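Local coordinates for separin (Saccharomyces cerevisiae, PDB 5U1T), which is a caspase-like cysteine protease that cleaves the SCC1 subunit of cohesin at the onset of anaphase and so allows the chromosomes to separate, at residues A[1120-1125]-A[1149-1154]; A[1135-1140]-A[1243-1248]; A[1048-1053]-A[1064-1069]; A[1073-1078]-A[1109-1114]. One frame throughout, in Å; residues are numbered along the deposited sequence.

Overall arrangement
All four contacts belong to one region near the C-terminal end of the elongated chain. Contacts 1 and 2 share a beta hairpin, strands 1132-1139 and 1146-1152, and their centres are about 14 Å apart. Helix 1111-1127 packs on one face of the hairpin in contact 1. Residues 1243-1248 pack on the other face in contact 2. Contact 3 joins two helices whose chain soon leads into contact 4, about 18 Å away between centres. Contact 4 uses the start of helix 1111-1127, and contact 1 uses its later part. The probable catalytic Cys1497 lies away from all four, after strand 1492-1494 of a different sheet.

Contact 1. Residues A[1120-1125]-A[1149-1154]; sequences AAQKDL and SKLEPR
Leu1151 reaches from the strand to the helix and touches Gln1122 and Leu1125, which stand one turn apart. Its two methyl groups divide the work. CD1 lies beside the aliphatic part of Gln1122, with Leu1151 CD1 4.4 Å from Gln1122 CG. CD2 faces the base of the other leucine, with Leu1151 CD2 4.4 Å from Leu1125 CB. The third point of contact is the proline just after the strand. Pro1153 CB comes 3.4 Å from Leu1125 O, and Pro1153 CG is 3.9 Å from the same oxygen. The backbones are closest at this place, where the CA atoms of Leu1125 and Pro1153 are 6.5 Å apart.

In Gln1122, CG is anti to the backbone N (chi1 167°), which sets it beside the leucine; chi2, at 158°, keeps the chain extended. The side chain also touches Tyr1388 and Ile1067, Phe1070 and Ser1071 of helix 1062-1072. Leu1125 is also packed against Leu1391 and Leu1395 of helix 1388-1397. Strand 1146-1152 is held in the sheet by backbone bonds from Leu1151 to Val1134 and from Lys1150 to Thr1159. Helix 1111-1127 is followed, after a short link, by strand 1132-1139, so this helix covers the hairpin that it leads into.

All four touching residues are buried, and no hydrogen bond or charge pair crosses between the segments. The carbonyl oxygen that meets the proline is bonded to Ser1128 OG. The contact therefore rests on apolar packing and shape.

Contact 2. Residues A[1135-1140]-A[1243-1248]; sequences ITIDFC and GFFSPE
No polar bond joins Ile1135 to Phe1244 and Phe1245, which it touches across the contact. The shortest polar bond of a side chain here lies within the strand, where Phe1139 N gives its hydrogen to Asp1138 OD1 at 2.9 Å. The oxygen takes it on its anti lone pair, and Ser1363 OG adds a weak bond to the same atom.

The contact itself is apolar. Ile1135 carries most of it, through both of its branches. CG2 is directed at the two rings. It stands 3.7 Å from Phe1245 CE1, approaching that ring obliquely. It also lies at the edge of the other ring, near its plane, with Ile1135 CG2 4.4 Å from Phe1244 CE2. The longer branch ends between the carbonyl and the ring: Ile1135 CD1 is 3.8 Å from both Phe1244 O and Phe1245 CD1. In Ile1135, CG2 is anti to the backbone N and CG1 is anti to the carbonyl carbon (chi1 -63°), which lets both branches meet Phe1245, while CG2 also reaches Phe1244 and CD1 its carbonyl oxygen. Ile1137, two residues on and on the same face of the strand, adds a lighter touch, with Ile1137 CD1 4.3 Å from Phe1245 CE1.

Phe1245 also meets the ring of Phe1376, and Phe1244 makes a cation-pi contact with Lys1150. Ser1246 starts an ST turn, in which Glu1248 N bonds to Ser1246 OG at 3.1 Å. Strand 1132-1139 pairs with strands 1146-1152 and 1353-1362. The two phenylalanines thus pack on part of one face of the mixed sheet, over strands 1132-1139 and 1146-1152, as a loop packed on a beta sheet.

Contact 3. Residues A[1048-1053]-A[1064-1069]; sequences LTLTIL and SSLITN
Leu1050 packs on Ser1065, Leu1066 and Asn1069 in a buried contact between two helices that follow each other in the chain. Helix 1036-1054 supplies the leucine, and helix 1062-1072 supplies the surface that receives it. Near the contact the axes run almost antiparallel, at 157°, and come within 11.0 Å of each other. This spacing leaves the backbones well apart, so one large side chain bridges most of the interval.

The terminal methyls of Leu1050 do the touching. CD2 lies over the backbone of the second helix, with Leu1050 CD2 3.7 Å from Ser1065 O. The serine CB sits under the fork of the leucine, 4.1 Å from both Leu1050 CD1 and Leu1050 CD2. To one side, Leu1050 CD2 meets Leu1066 CD1 at 4.2 Å. To another, Leu1050 CD2 approaches Asn1069 ND2 at 4.4 Å, a packing contact. CG of the leucine is anti to the backbone N (chi1 -173°), which sends the branched end outward to the facing helix.

The polar groups around this methyl have partners of their own. Ser1065 OG bonds to Asn1061 O, just before the start of its helix. Asn1069 ND2 bonds to Ser1046 OG of helix 1036-1054, and so adds a polar tie between the helices beside the leucine. Ile962 of strand 960-962 also packs against Leu1050, and Leu1066 touches Pro963 just beyond that strand.

A short connection, residues 1055-1061, joins the two helices. Two successive antiparallel helices with a short link form a helical hairpin, here packed beside the edge strand 960-962 of the mixed sheet.

Contact 4. Residues A[1073-1078]-A[1109-1114]; sequences TDLPRH and ISTITE
His1078 and Glu1114 form the tight part of this contact, and Leu1075 with Thr1111 forms the looser part. His1078 NE2 donates to Glu1114 OE1 at 2.9 Å, and the bond is fairly straight at 160°. The oxygen lies in the plane of the ring, at its edge. The ring and carboxylate planes are 30° apart, and the ring nitrogen meets OE1 on its anti side, somewhat out of the carboxylate plane. CG of the histidine is anti to the backbone N (chi1 171°), which sends the ring toward the facing helix. Arg1117 adds a weak, long ion pair to the same oxygen.

Replacing His1078 by an alanine would probably leave Glu1114 OE1 without its main donor, its carboxylate freer to turn, and a gap where the ring now sits.

One turn earlier the packing is lighter. Leu1075 CD2 is 4.2 Å from Glu1114 O, and Leu1075 CD1 is 4.3 Å from Thr1111 CG2. Thr1111 is partly exposed, which marks the looser side.

On the other side of helix 1075-1088, Arg1077 grips Asp1074 side-on, with NE and NH2 both bonded to Asp1074 OD1 (Arg1077 NE 3.0 Å from it). Tyr1388 N bonds to that oxygen too. The contact joins helix 1075-1088 to the first turn of helix 1111-1127 by a buried His-carboxylate hydrogen bond, away from the probable catalytic cysteine.

Contact 1. Residues A[1120-1125]-A[1149-1154]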
loop_
_atom_site.group_PDB
_atom_site.type_symbol
_atom_site.label_atom_id
_atom_site.label_comp_id
_atom_site.label_asym_id
_atom_site.label_seq_id
_atom_site.Cartn_x
_atom_site.Cartn_y
_atom_site.Cartn_z
ATOM N N ALA A 1120 5.596 41.802 -16.390
ATOM C CA ALA A 1120 4.930 42.452 -17.506
ATOM C C ALA A 1120 3.774 43.294 -16.985
ATOM O O ALA A 1120 3.459 44.337 -17.548
ATOM C CB ALA A 1120 4.441 41.443 -18.515
ATOM N N ALA A 1121 3.151 42.843 -15.900
ATOM C CA ALA A 1121 2.045 43.575 -15.304
ATOM C C ALA A 1121 2.544 44.933 -14.834
ATOM O O ALA A 1121 1.962 45.982 -15.129
ATOM C CB ALA A 1121 1.451 42.805 -14.157
ATOM N N GLN A 1122 3.649 44.896 -14.107
ATOM C CA GLN A 1122 4.234 46.091 -13.554
ATOM C C GLN A 1122 4.741 47.040 -14.644
ATOM O O GLN A 1122 4.585 48.258 -14.529
ATOM C CB GLN A 1122 5.348 45.692 -12.609
ATOM C CG GLN A 1122 6.238 46.803 -12.183
ATOM C CD GLN A 1122 6.935 46.453 -10.901
ATOM O OE1 GLN A 1122 6.405 45.671 -10.107
ATOM N NE2 GLN A 1122 8.132 47.019 -10.687
ATOM N N LYS A 1123 5.333 46.486 -15.700
ATOM C CA LYS A 1123 5.787 47.302 -16.819
ATOM C C LYS A 1123 4.593 47.976 -17.485
ATOM O O LYS A 1123 4.635 49.163 -17.817
ATOM C CB LYS A 1123 6.571 46.466 -17.831
ATOM C CG LYS A 1123 6.715 47.131 -19.195
ATOM C CD LYS A 1123 8.099 46.945 -19.788
ATOM C CE LYS A 1123 8.095 47.162 -21.295
ATOM N NZ LYS A 1123 7.314 46.086 -22.003
ATOM N N ASP A 1124 3.514 47.221 -17.651
ATOM C CA ASP A 1124 2.293 47.753 -18.245
ATOM C C ASP A 1124 1.655 48.837 -17.394
ATOM O O ASP A 1124 1.257 49.868 -17.922
ATOM C CB ASP A 1124 1.282 46.640 -18.488
ATOM C CG ASP A 1124 1.636 45.798 -19.675
ATOM O OD1 ASP A 1124 2.424 46.285 -20.519
ATOM O OD2 ASP A 1124 1.133 44.659 -19.764
ATOM N N LEU A 1125 1.549 48.601 -16.084
ATOM C CA LEU A 1125 0.975 49.595 -15.173
ATOM C C LEU A 1125 1.744 50.915 -15.258
ATOM O O LEU A 1125 1.152 51.993 -15.350
ATOM C CB LEU A 1125 0.970 49.081 -13.728
ATOM C CG LEU A 1125 -0.203 48.191 -13.311
ATOM C CD1 LEU A 1125 -0.027 47.709 -11.886
ATOM C CD2 LEU A 1125 -1.523 48.915 -13.455
ATOM N N SER A 1149 4.809 50.098 -0.383
ATOM C CA SER A 1149 5.429 50.467 -1.651
ATOM C C SER A 1149 4.434 51.285 -2.425
ATOM O O SER A 1149 3.235 51.205 -2.173
ATOM C CB SER A 1149 5.844 49.238 -2.457
ATOM O OG SER A 1149 6.796 48.483 -1.742
ATOM N N LYS A 1150 4.921 52.073 -3.364
ATOM C CA LYS A 1150 4.043 52.946 -4.118
ATOM C C LYS A 1150 4.496 52.962 -5.551
ATOM O O LYS A 1150 5.685 52.904 -5.848
ATOM C CB LYS A 1150 4.022 54.371 -3.559
ATOM C CG LYS A 1150 2.891 55.232 -4.104
ATOM C CD LYS A 1150 3.252 56.720 -4.091
ATOM C CE LYS A 1150 3.580 57.225 -2.692
ATOM N NZ LYS A 1150 4.393 58.486 -2.657
ATOM N N LEU A 1151 3.523 53.040 -6.440
ATOM C CA LEU A 1151 3.770 53.003 -7.860
ATOM C C LEU A 1151 3.023 54.164 -8.505
ATOM O O LEU A 1151 1.797 54.161 -8.557
ATOM C CB LEU A 1151 3.319 51.666 -8.411
ATOM C CG LEU A 1151 3.914 51.186 -9.720
ATOM C CD1 LEU A 1151 4.050 49.665 -9.692
ATOM C CD2 LEU A 1151 3.055 51.651 -10.894
ATOM N N GLU A 1152 3.766 55.171 -8.953
ATOM C CA GLU A 1152 3.169 56.350 -9.572
ATOM C C GLU A 1152 3.355 56.299 -11.085
ATOM O O GLU A 1152 4.360 56.779 -11.598
ATOM C CB GLU A 1152 3.778 57.639 -9.000
ATOM C CG GLU A 1152 3.477 57.892 -7.528
ATOM C CD GLU A 1152 4.543 58.757 -6.841
ATOM O OE1 GLU A 1152 5.686 58.286 -6.654
ATOM O OE2 GLU A 1152 4.236 59.916 -6.481
ATOM N N PRO A 1153 2.380 55.723 -11.806
ATOM C CA PRO A 1153 2.519 55.564 -13.258
ATOM C C PRO A 1153 2.782 56.886 -13.973
ATOM O O PRO A 1153 3.595 56.920 -14.890
ATOM C CB PRO A 1153 1.165 54.988 -13.689
ATOM C CG PRO A 1153 0.515 54.506 -12.438
ATOM C CD PRO A 1153 1.032 55.372 -11.340
ATOM N N ARG A 1154 2.112 57.956 -13.562
ATOM C CA ARG A 1154 2.241 59.228 -14.273
ATOM C C ARG A 1154 3.620 59.852 -14.012
ATOM O O ARG A 1154 4.216 60.440 -14.907
ATOM C CB ARG A 1154 1.107 60.182 -13.872
ATOM C CG ARG A 1154 1.246 61.602 -14.376
ATOM C CD ARG A 1154 0.788 61.757 -15.825
ATOM N NE ARG A 1154 -0.527 61.152 -16.033
ATOM C CZ ARG A 1154 -1.661 61.829 -16.182
ATOM N NH1 ARG A 1154 -2.799 61.168 -16.357
ATOM N NH2 ARG A 1154 -1.664 63.154 -16.167
#

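Contact 2. Residues A[1135-1140]-A[1243-1248]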
loop_
_atom_site.group_PDB
_atom_site.type_symbol
_atom_site.label_atom_id
_atom_site.label_comp_id
_atom_site.label_asym_id
_atom_site.label_seq_id
_atom_site.Cartn_x
_atom_site.Cartn_y
_atom_site.Cartn_z
ATOM N N ILE A 1135 -0.501 51.436 -4.039
ATOM C CA ILE A 1135 0.237 51.325 -2.802
ATOM C C ILE A 1135 0.034 49.940 -2.192
ATOM O O ILE A 1135 -1.103 49.551 -1.900
ATOM C CB ILE A 1135 -0.202 52.406 -1.822
ATOM C CG1 ILE A 1135 0.121 53.776 -2.415
ATOM C CG2 ILE A 1135 0.463 52.225 -0.487
ATOM C CD1 ILE A 1135 -0.316 54.957 -1.573
ATOM N N THR A 1136 1.126 49.193 -2.021
ATOM C CA THR A 1136 1.030 47.883 -1.383
ATOM C C THR A 1136 1.167 48.056 0.132
ATOM O O THR A 1136 1.828 48.990 0.615
ATOM C CB THR A 1136 2.084 46.885 -1.934
ATOM O OG1 THR A 1136 3.397 47.365 -1.657
ATOM C CG2 THR A 1136 1.963 46.764 -3.440
ATOM N N ILE A 1137 0.469 47.195 0.860
ATOM C CA ILE A 1137 0.515 47.125 2.317
ATOM C C ILE A 1137 0.766 45.662 2.688
ATOM O O ILE A 1137 -0.043 44.753 2.402
ATOM C CB ILE A 1137 -0.786 47.628 2.987
ATOM C CG1 ILE A 1137 -1.167 49.009 2.462
ATOM C CG2 ILE A 1137 -0.661 47.626 4.506
ATOM C CD1 ILE A 1137 -2.366 49.605 3.154
ATOM N N ASP A 1138 1.910 45.424 3.303
ATOM C CA ASP A 1138 2.357 44.064 3.502
ATOM C C ASP A 1138 2.989 43.960 4.869
ATOM O O ASP A 1138 3.243 44.971 5.532
ATOM C CB ASP A 1138 3.337 43.647 2.403
ATOM C CG ASP A 1138 3.087 42.243 1.908
ATOM O OD1 ASP A 1138 2.910 41.320 2.762
ATOM O OD2 ASP A 1138 3.042 42.063 0.656
ATOM N N PHE A 1139 3.216 42.732 5.304
ATOM C CA PHE A 1139 3.814 42.533 6.601
ATOM C C PHE A 1139 5.041 41.668 6.448
ATOM O O PHE A 1139 5.028 40.705 5.677
ATOM C CB PHE A 1139 2.810 41.916 7.547
ATOM C CG PHE A 1139 3.398 41.487 8.844
ATOM C CD1 PHE A 1139 3.983 42.410 9.692
ATOM C CD2 PHE A 1139 3.350 40.156 9.230
ATOM C CE1 PHE A 1139 4.509 42.016 10.898
ATOM C CE2 PHE A 1139 3.875 39.758 10.437
ATOM C CZ PHE A 1139 4.453 40.687 11.271
ATOM N N CYS A 1140 6.112 42.031 7.146
ATOM C CA CYS A 1140 7.359 41.283 7.048
ATOM C C CYS A 1140 7.430 40.246 8.152
ATOM O O CYS A 1140 7.557 40.582 9.336
ATOM C CB CYS A 1140 8.571 42.207 7.112
ATOM S SG CYS A 1140 10.156 41.367 6.843
ATOM N N GLY A 1243 2.189 60.946 4.745
ATOM C CA GLY A 1243 2.240 61.603 3.450
ATOM C C GLY A 1243 2.536 60.712 2.256
ATOM O O GLY A 1243 2.325 61.121 1.107
ATOM N N PHE A 1244 3.024 59.496 2.528
ATOM C CA PHE A 1244 3.263 58.489 1.501
ATOM C C PHE A 1244 1.924 58.139 0.851
ATOM O O PHE A 1244 1.861 57.775 -0.324
ATOM C CB PHE A 1244 3.927 57.252 2.128
ATOM C CG PHE A 1244 4.516 56.267 1.130
ATOM C CD1 PHE A 1244 5.738 56.521 0.522
ATOM C CD2 PHE A 1244 3.867 55.079 0.839
ATOM C CE1 PHE A 1244 6.288 55.621 -0.369
ATOM C CE2 PHE A 1244 4.417 54.164 -0.050
ATOM C CZ PHE A 1244 5.628 54.432 -0.652
ATOM N N PHE A 1245 0.851 58.281 1.628
ATOM C CA PHE A 1245 -0.493 57.983 1.152
ATOM C C PHE A 1245 -1.189 59.178 0.510
ATOM O O PHE A 1245 -2.278 59.038 -0.057
ATOM C CB PHE A 1245 -1.351 57.461 2.303
ATOM C CG PHE A 1245 -0.982 56.093 2.736
ATOM C CD1 PHE A 1245 -1.502 54.984 2.068
ATOM C CD2 PHE A 1245 -0.086 55.905 3.780
ATOM C CE1 PHE A 1245 -1.150 53.711 2.448
ATOM C CE2 PHE A 1245 0.275 54.642 4.174
ATOM C CZ PHE A 1245 -0.254 53.537 3.515
ATOM N N SER A 1246 -0.562 60.345 0.604
ATOM C CA SER A 1246 -1.225 61.572 0.191
ATOM C C SER A 1246 -1.526 61.589 -1.307
ATOM O O SER A 1246 -0.670 61.257 -2.143
ATOM C CB SER A 1246 -0.392 62.800 0.573
ATOM O OG SER A 1246 -0.796 63.928 -0.176
ATOM N N PRO A 1247 -2.764 61.972 -1.645
ATOM C CA PRO A 1247 -3.223 62.062 -3.027
ATOM C C PRO A 1247 -2.719 63.313 -3.729
ATOM O O PRO A 1247 -3.009 63.457 -4.910
ATOM C CB PRO A 1247 -4.740 62.098 -2.880
ATOM C CG PRO A 1247 -4.955 62.718 -1.557
ATOM C CD PRO A 1247 -3.852 62.225 -0.686
ATOM N N GLU A 1248 -1.983 64.185 -3.028
ATOM C CA GLU A 1248 -1.533 65.468 -3.581
ATOM C C GLU A 1248 -0.371 65.338 -4.568
ATOM O O GLU A 1248 0.562 64.577 -4.329
ATOM C CB GLU A 1248 -1.107 66.405 -2.449
ATOM C CG GLU A 1248 -2.220 66.867 -1.531
ATOM C CD GLU A 1248 -1.739 67.891 -0.494
ATOM O OE1 GLU A 1248 -0.704 68.562 -0.718
ATOM O OE2 GLU A 1248 -2.393 68.031 0.562
#

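Contact 3. Residues A[1048-1053]-A[1064-1069]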
loop_
_atom_site.group_PDB
_atom_site.type_symbol
_atom_site.label_atom_id
_atom_site.label_comp_id
_atom_site.label_asym_id
_atom_site.label_seq_id
_atom_site.Cartn_x
_atom_site.Cartn_y
_atom_site.Cartn_z
ATOM N N LEU A 1048 14.538 43.426 1.934
ATOM C CA LEU A 1048 15.224 43.969 3.096
ATOM C C LEU A 1048 16.720 44.109 2.825
ATOM O O LEU A 1048 17.325 45.113 3.183
ATOM C CB LEU A 1048 15.001 43.107 4.331
ATOM C CG LEU A 1048 15.855 43.485 5.544
ATOM C CD1 LEU A 1048 15.582 44.909 5.990
ATOM C CD2 LEU A 1048 15.615 42.542 6.681
ATOM N N THR A 1049 17.316 43.113 2.183
ATOM C CA THR A 1049 18.730 43.182 1.862
ATOM C C THR A 1049 19.021 44.347 0.912
ATOM O O THR A 1049 20.012 45.056 1.067
ATOM C CB THR A 1049 19.228 41.847 1.258
ATOM O OG1 THR A 1049 18.978 40.800 2.195
ATOM C CG2 THR A 1049 20.734 41.893 0.943
ATOM N N LEU A 1050 18.142 44.556 -0.060
ATOM C CA LEU A 1050 18.296 45.655 -1.005
ATOM C C LEU A 1050 18.177 46.995 -0.285
ATOM O O LEU A 1050 18.939 47.928 -0.536
ATOM C CB LEU A 1050 17.253 45.563 -2.111
ATOM C CG LEU A 1050 17.507 46.607 -3.187
ATOM C CD1 LEU A 1050 18.858 46.366 -3.832
ATOM C CD2 LEU A 1050 16.386 46.646 -4.214
ATOM N N THR A 1051 17.217 47.068 0.625
ATOM C CA THR A 1051 16.973 48.273 1.386
ATOM C C THR A 1051 18.168 48.623 2.268
ATOM O O THR A 1051 18.631 49.760 2.239
ATOM C CB THR A 1051 15.710 48.125 2.231
ATOM O OG1 THR A 1051 14.603 47.867 1.363
ATOM C CG2 THR A 1051 15.436 49.382 3.020
ATOM N N ILE A 1052 18.679 47.664 3.039
ATOM C CA ILE A 1052 19.882 47.933 3.831
ATOM C C ILE A 1052 21.033 48.362 2.943
ATOM O O ILE A 1052 21.696 49.354 3.216
ATOM C CB ILE A 1052 20.366 46.737 4.631
ATOM C CG1 ILE A 1052 19.219 46.077 5.398
ATOM C CG2 ILE A 1052 21.476 47.174 5.560
ATOM C CD1 ILE A 1052 18.604 46.951 6.409
ATOM N N LEU A 1053 21.262 47.621 1.871
ATOM C CA LEU A 1053 22.367 47.930 0.974
ATOM C C LEU A 1053 22.329 49.355 0.421
ATOM O O LEU A 1053 23.354 50.035 0.390
ATOM C CB LEU A 1053 22.397 46.934 -0.181
ATOM C CG LEU A 1053 23.547 45.954 -0.063
ATOM C CD1 LEU A 1053 23.346 44.814 -1.036
ATOM C CD2 LEU A 1053 24.844 46.658 -0.342
ATOM N N SER A 1064 16.759 48.874 -11.697
ATOM C CA SER A 1064 16.378 47.551 -12.150
ATOM C C SER A 1064 16.187 46.577 -10.970
ATOM O O SER A 1064 15.301 45.731 -10.997
ATOM C CB SER A 1064 17.426 47.014 -13.120
ATOM O OG SER A 1064 18.591 46.635 -12.416
ATOM N N SER A 1065 17.011 46.710 -9.933
ATOM C CA SER A 1065 16.908 45.828 -8.767
ATOM C C SER A 1065 15.630 46.107 -7.997
ATOM O O SER A 1065 15.042 45.204 -7.402
ATOM C CB SER A 1065 18.115 45.998 -7.845
ATOM O OG SER A 1065 19.322 45.975 -8.586
ATOM N N LEU A 1066 15.210 47.366 -8.007
ATOM C CA LEU A 1066 13.972 47.745 -7.353
ATOM C C LEU A 1066 12.781 47.207 -8.158
ATOM O O LEU A 1066 11.778 46.755 -7.593
ATOM C CB LEU A 1066 13.887 49.271 -7.187
ATOM C CG LEU A 1066 12.781 49.706 -6.222
ATOM C CD1 LEU A 1066 12.926 48.972 -4.910
ATOM C CD2 LEU A 1066 12.784 51.202 -5.988
ATOM N N ILE A 1067 12.908 47.230 -9.480
ATOM C CA ILE A 1067 11.866 46.698 -10.353
ATOM C C ILE A 1067 11.677 45.178 -10.193
ATOM O O ILE A 1067 10.554 44.704 -9.968
ATOM C CB ILE A 1067 12.171 47.017 -11.816
ATOM C CG1 ILE A 1067 12.057 48.522 -12.042
ATOM C CG2 ILE A 1067 11.234 46.259 -12.737
ATOM C CD1 ILE A 1067 12.399 48.943 -13.433
ATOM N N THR A 1068 12.766 44.418 -10.298
ATOM C CA THR A 1068 12.650 42.981 -10.171
ATOM C C THR A 1068 12.186 42.657 -8.752
ATOM O O THR A 1068 11.444 41.706 -8.552
ATOM C CB THR A 1068 13.971 42.219 -10.508
ATOM O OG1 THR A 1068 14.777 42.074 -9.339
ATOM C CG2 THR A 1068 14.771 42.902 -11.610
ATOM N N ASN A 1069 12.505 43.490 -7.793
ATOM C CA ASN A 1069 12.052 43.218 -6.456
ATOM C C ASN A 1069 10.590 43.499 -6.263
ATOM O O ASN A 1069 9.925 42.864 -5.498
ATOM C CB ASN A 1069 12.852 44.018 -5.470
ATOM C CG ASN A 1069 13.265 43.203 -4.298
ATOM O OD1 ASN A 1069 12.508 43.035 -3.373
ATOM N ND2 ASN A 1069 14.451 42.664 -4.345
#

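Contact 4. Residues A[1073-1078]-A[1109-1114]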
loop_
_atom_site.group_PDB
_atom_site.type_symbol
_atom_site.label_atom_id
_atom_site.label_comp_id
_atom_site.label_asym_id
_atom_site.label_seq_id
_atom_site.Cartn_x
_atom_site.Cartn_y
_atom_site.Cartn_z
ATOM N N THR A 1073 7.996 40.477 -5.067
ATOM C CA THR A 1073 7.131 40.512 -3.884
ATOM C C THR A 1073 5.676 40.308 -4.299
ATOM O O THR A 1073 4.813 40.077 -3.465
ATOM C CB THR A 1073 7.256 41.849 -3.117
ATOM O OG1 THR A 1073 7.137 42.911 -4.054
ATOM C CG2 THR A 1073 8.595 41.983 -2.443
ATOM N N ASP A 1074 5.420 40.411 -5.597
ATOM C CA ASP A 1074 4.081 40.228 -6.137
ATOM C C ASP A 1074 3.781 38.753 -6.476
ATOM O O ASP A 1074 2.631 38.312 -6.399
ATOM C CB ASP A 1074 3.898 41.088 -7.380
ATOM C CG ASP A 1074 2.451 41.201 -7.793
ATOM O OD1 ASP A 1074 1.614 41.474 -6.905
ATOM O OD2 ASP A 1074 2.154 41.018 -8.995
ATOM N N LEU A 1075 4.823 38.014 -6.865
ATOM C CA LEU A 1075 4.741 36.574 -7.104
ATOM C C LEU A 1075 3.936 35.829 -6.033
ATOM O O LEU A 1075 2.937 35.192 -6.358
ATOM C CB LEU A 1075 6.142 35.969 -7.212
ATOM C CG LEU A 1075 6.535 35.469 -8.596
ATOM C CD1 LEU A 1075 7.598 34.385 -8.475
ATOM C CD2 LEU A 1075 5.329 34.965 -9.377
ATOM N N PRO A 1076 4.329 35.933 -4.748
ATOM C CA PRO A 1076 3.577 35.148 -3.765
ATOM C C PRO A 1076 2.159 35.653 -3.546
ATOM O O PRO A 1076 1.405 34.999 -2.844
ATOM C CB PRO A 1076 4.381 35.325 -2.482
ATOM C CG PRO A 1076 5.622 36.064 -2.882
ATOM C CD PRO A 1076 5.276 36.832 -4.079
ATOM N N ARG A 1077 1.821 36.822 -4.078
ATOM C CA ARG A 1077 0.447 37.298 -4.004
ATOM C C ARG A 1077 -0.385 36.665 -5.120
ATOM O O ARG A 1077 -1.556 36.349 -4.941
ATOM C CB ARG A 1077 0.396 38.831 -4.099
ATOM C CG ARG A 1077 0.845 39.544 -2.831
ATOM C CD ARG A 1077 0.554 41.024 -2.878
ATOM N NE ARG A 1077 1.307 41.733 -3.910
ATOM C CZ ARG A 1077 2.232 42.659 -3.658
ATOM N NH1 ARG A 1077 2.535 42.974 -2.400
ATOM N NH2 ARG A 1077 2.858 43.268 -4.660
ATOM N N HIS A 1078 0.262 36.469 -6.263
ATOM C CA HIS A 1078 -0.362 36.011 -7.483
ATOM C C HIS A 1078 -0.489 34.467 -7.571
ATOM O O HIS A 1078 -1.546 33.944 -7.944
ATOM C CB HIS A 1078 0.445 36.560 -8.662
ATOM C CG HIS A 1078 0.050 36.001 -9.991
ATOM N ND1 HIS A 1078 -1.164 36.276 -10.579
ATOM C CD2 HIS A 1078 0.716 35.194 -10.849
ATOM C CE1 HIS A 1078 -1.232 35.653 -11.745
ATOM N NE2 HIS A 1078 -0.102 34.997 -11.935
ATOM N N ILE A 1109 1.001 24.926 -15.488
ATOM C CA ILE A 1109 1.652 26.207 -15.216
ATOM C C ILE A 1109 2.961 26.044 -14.453
ATOM O O ILE A 1109 3.242 24.969 -13.940
ATOM C CB ILE A 1109 0.726 27.119 -14.381
ATOM C CG1 ILE A 1109 0.857 26.800 -12.899
ATOM C CG2 ILE A 1109 -0.725 26.930 -14.774
ATOM C CD1 ILE A 1109 1.396 27.942 -12.113
ATOM N N SER A 1110 3.744 27.119 -14.362
ATOM C CA SER A 1110 4.863 27.193 -13.401
ATOM C C SER A 1110 5.455 28.612 -13.266
ATOM O O SER A 1110 5.284 29.460 -14.165
ATOM C CB SER A 1110 5.988 26.221 -13.778
ATOM O OG SER A 1110 6.923 26.116 -12.718
ATOM N N THR A 1111 6.166 28.818 -12.148
ATOM C CA THR A 1111 6.768 30.095 -11.744
ATOM C C THR A 1111 7.534 30.811 -12.868
ATOM O O THR A 1111 7.654 32.041 -12.890
ATOM C CB THR A 1111 7.703 29.873 -10.523
ATOM O OG1 THR A 1111 6.945 30.036 -9.318
ATOM C CG2 THR A 1111 8.876 30.856 -10.499
ATOM N N ILE A 1112 8.000 30.029 -13.828
ATOM C CA ILE A 1112 8.739 30.568 -14.956
ATOM C C ILE A 1112 7.874 31.485 -15.832
ATOM O O ILE A 1112 8.140 32.690 -15.938
ATOM C CB ILE A 1112 9.321 29.422 -15.796
ATOM C CG1 ILE A 1112 9.961 28.366 -14.868
ATOM C CG2 ILE A 1112 10.291 29.959 -16.849
ATOM C CD1 ILE A 1112 10.925 28.950 -13.793
ATOM N N THR A 1113 6.835 30.932 -16.452
ATOM C CA THR A 1113 5.932 31.756 -17.255
ATOM C C THR A 1113 5.248 32.770 -16.368
ATOM O O THR A 1113 5.009 33.904 -16.794
ATOM C CB THR A 1113 4.855 30.917 -18.018
ATOM O OG1 THR A 1113 3.843 31.792 -18.558
ATOM C CG2 THR A 1113 4.222 29.800 -17.102
ATOM N N GLU A 1114 4.964 32.391 -15.122
ATOM C CA GLU A 1114 4.328 33.322 -14.182
ATOM C C GLU A 1114 5.210 34.513 -13.827
ATOM O O GLU A 1114 4.715 35.586 -13.473
ATOM C CB GLU A 1114 3.911 32.604 -12.905
ATOM C CG GLU A 1114 2.616 31.864 -13.057
ATOM C CD GLU A 1114 1.761 32.401 -14.201
ATOM O OE1 GLU A 1114 1.153 33.486 -14.042
ATOM O OE2 GLU A 1114 1.680 31.726 -15.258
#